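Local coordinates for superoxide dismutase (Clostridium difficile, PDB 3TJT), which probably catalyses the dismutation of superoxide to hydrogen peroxide and molecular oxygen at an iron centre, at residues A[162-167]-A[190-195]. Numbering follows the deposited sequence.
Sequences PIIGLD and NVVNWN. With FE (Fe (III) ion), chain B.
Ile164 turns CG1 into the sterically tight slot between its own backbone N and carbonyl carbon (chi1 75°) and then extends the chain (chi2 173°), so that CG2 and CD1 both reach Trp194, while Val192 swings CG1 trans to its backbone N (chi1 173°) and meets the same CG2. Ile164 sits at a classic beta bulge in the C-terminal domain of an iron/manganese superoxide dismutase: it and Ile163 both face Leu136 of the neighbouring antiparallel strand, where 161-167 turns a corner. Across the contact the three side chains meet through carbon atoms alone, with no hydrogen bond between the segments. Ile164 CG2 lies 4.1 Å from Val192 CG1, the two side chains running roughly perpendicular, and Ile164 CD1 lies 4.0 Å from Trp194 CH2, at the six-membered end of the indole. Val192 CG1 also lies 3.6 Å above the plane of the Trp194 ring, on one face and offset toward the rim, and thus touches both partners. Phe117 of helix 114-127 touches both Ile164 and Trp194, and Trp188 touches Ile164; all three contact residues are buried. The contact thereby joins strand 161-167 to the start of helix 194-202, where Asn193 is the N-cap, its OD1 accepting a hydrogen bond from Gly196 N. Farther along the strand, Asp167 completes the metal site with His30, His85 and His171; its OD1 accepts a hydrogen bond from Trp169 N, and its OD2 binds the iron at 1.9 Å, beside a water ligand at 2.2 Å from the metal.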
loop_
_atom_site.group_PDB
_atom_site.type_symbol
_atom_site.label_atom_id
_atom_site.label_comp_id
_atom_site.label_asym_id
_atom_site.label_seq_id
_atom_site.Cartn_x
_atom_site.Cartn_y
_atom_site.Cartn_z
ATOM N N PRO A 162 -8.018 14.744 -13.500
ATOM C CA PRO A 162 -7.459 13.478 -13.990
ATOM C C PRO A 162 -7.918 13.197 -15.416
ATOM O O PRO A 162 -9.106 13.319 -15.715
ATOM C CB PRO A 162 -8.057 12.425 -13.045
ATOM C CG PRO A 162 -8.664 13.172 -11.920
ATOM C CD PRO A 162 -8.993 14.545 -12.419
ATOM N N ILE A 163 -6.977 12.811 -16.269
ATOM C CA ILE A 163 -7.251 12.492 -17.665
ATOM C C ILE A 163 -7.182 10.972 -17.864
ATOM O O ILE A 163 -8.131 10.361 -18.346
ATOM C CB ILE A 163 -6.260 13.206 -18.592
ATOM C CG1 ILE A 163 -6.306 14.722 -18.338
ATOM C CG2 ILE A 163 -6.568 12.893 -20.070
ATOM C CD1 ILE A 163 -7.703 15.322 -18.450
ATOM N N ILE A 164 -6.050 10.371 -17.502
ATOM C CA ILE A 164 -6.022 8.924 -17.248
ATOM C C ILE A 164 -5.365 8.675 -15.884
ATOM O O ILE A 164 -4.699 9.552 -15.334
ATOM C CB ILE A 164 -5.283 8.112 -18.352
ATOM C CG1 ILE A 164 -3.764 8.282 -18.256
ATOM C CG2 ILE A 164 -5.829 8.456 -19.756
ATOM C CD1 ILE A 164 -2.970 7.375 -19.209
ATOM N N GLY A 165 -5.557 7.487 -15.332
ATOM C CA GLY A 165 -4.947 7.166 -14.051
ATOM C C GLY A 165 -4.826 5.666 -13.899
ATOM O O GLY A 165 -5.677 4.938 -14.404
ATOM N N LEU A 166 -3.776 5.219 -13.208
ATOM C CA LEU A 166 -3.491 3.793 -13.026
ATOM C C LEU A 166 -3.351 3.461 -11.546
ATOM O O LEU A 166 -2.544 4.065 -10.827
ATOM C CB LEU A 166 -2.201 3.412 -13.763
ATOM C CG LEU A 166 -1.686 1.972 -13.580
ATOM C CD1 LEU A 166 -2.739 0.945 -14.002
ATOM C CD2 LEU A 166 -0.375 1.784 -14.346
ATOM N N ASP A 167 -4.146 2.497 -11.108
ATOM C CA ASP A 167 -4.120 1.977 -9.743
ATOM C C ASP A 167 -2.896 1.081 -9.578
ATOM O O ASP A 167 -2.774 0.068 -10.263
ATOM C CB ASP A 167 -5.409 1.179 -9.514
ATOM C CG ASP A 167 -5.611 0.753 -8.075
ATOM O OD1 ASP A 167 -4.700 0.943 -7.236
ATOM O OD2 ASP A 167 -6.707 0.227 -7.766
ATOM N N ASN A 190 -2.517 -1.405 -23.121
ATOM C CA ASN A 190 -3.375 -2.051 -24.117
ATOM C C ASN A 190 -4.862 -1.843 -23.864
ATOM O O ASN A 190 -5.676 -2.027 -24.767
ATOM C CB ASN A 190 -3.071 -3.549 -24.200
ATOM C CG ASN A 190 -1.669 -3.820 -24.681
ATOM O OD1 ASN A 190 -0.791 -4.202 -23.905
ATOM N ND2 ASN A 190 -1.439 -3.599 -25.966
ATOM N N VAL A 191 -5.227 -1.468 -22.641
ATOM C CA VAL A 191 -6.643 -1.292 -22.321
ATOM C C VAL A 191 -7.043 0.145 -21.983
ATOM O O VAL A 191 -8.199 0.395 -21.676
ATOM C CB VAL A 191 -7.127 -2.218 -21.187
ATOM C CG1 VAL A 191 -6.950 -3.689 -21.578
ATOM C CG2 VAL A 191 -6.403 -1.909 -19.883
ATOM N N VAL A 192 -6.102 1.077 -22.028
ATOM C CA VAL A 192 -6.465 2.479 -21.791
ATOM C C VAL A 192 -7.524 2.929 -22.795
ATOM O O VAL A 192 -7.385 2.698 -24.001
ATOM C CB VAL A 192 -5.251 3.414 -21.888
ATOM C CG1 VAL A 192 -5.704 4.887 -21.813
ATOM C CG2 VAL A 192 -4.250 3.110 -20.784
ATOM N N ASN A 193 -8.588 3.554 -22.297
ATOM C CA ASN A 193 -9.648 4.082 -23.153
ATOM C C ASN A 193 -9.345 5.529 -23.544
ATOM O O ASN A 193 -9.702 6.470 -22.832
ATOM C CB ASN A 193 -11.009 3.992 -22.448
ATOM C CG ASN A 193 -12.162 4.486 -23.323
ATOM O OD1 ASN A 193 -11.950 4.991 -24.423
ATOM N ND2 ASN A 193 -13.383 4.350 -22.826
ATOM N N TRP A 194 -8.683 5.700 -24.681
ATOM C CA TRP A 194 -8.259 7.028 -25.118
ATOM C C TRP A 194 -9.430 7.924 -25.503
ATOM O O TRP A 194 -9.327 9.149 -25.411
ATOM C CB TRP A 194 -7.210 6.940 -26.236
ATOM C CG TRP A 194 -5.895 6.501 -25.688
ATOM C CD1 TRP A 194 -5.295 5.283 -25.850
ATOM C CD2 TRP A 194 -5.042 7.259 -24.820
ATOM N NE1 TRP A 194 -4.108 5.245 -25.146
ATOM C CE2 TRP A 194 -3.929 6.449 -24.512
ATOM C CE3 TRP A 194 -5.109 8.552 -24.285
ATOM C CZ2 TRP A 194 -2.890 6.885 -23.683
ATOM C CZ3 TRP A 194 -4.075 8.988 -23.468
ATOM C CH2 TRP A 194 -2.979 8.157 -23.176
ATOM N N ASN A 195 -10.541 7.329 -25.926
ATOM C CA ASN A 195 -11.738 8.127 -26.201
ATOM C C ASN A 195 -12.323 8.707 -24.917
ATOM O O ASN A 195 -12.755 9.863 -24.885
ATOM C CB ASN A 195 -12.787 7.310 -26.956
ATOM C CG ASN A 195 -12.263 6.792 -28.287
ATOM O OD1 ASN A 195 -11.354 7.376 -28.874
ATOM N ND2 ASN A 195 -12.824 5.683 -28.759
HETATM FE FE FE B . -7.819 -0.414 -6.346
HETATM O O HOH W 1 -6.774 1.147 -5.142
#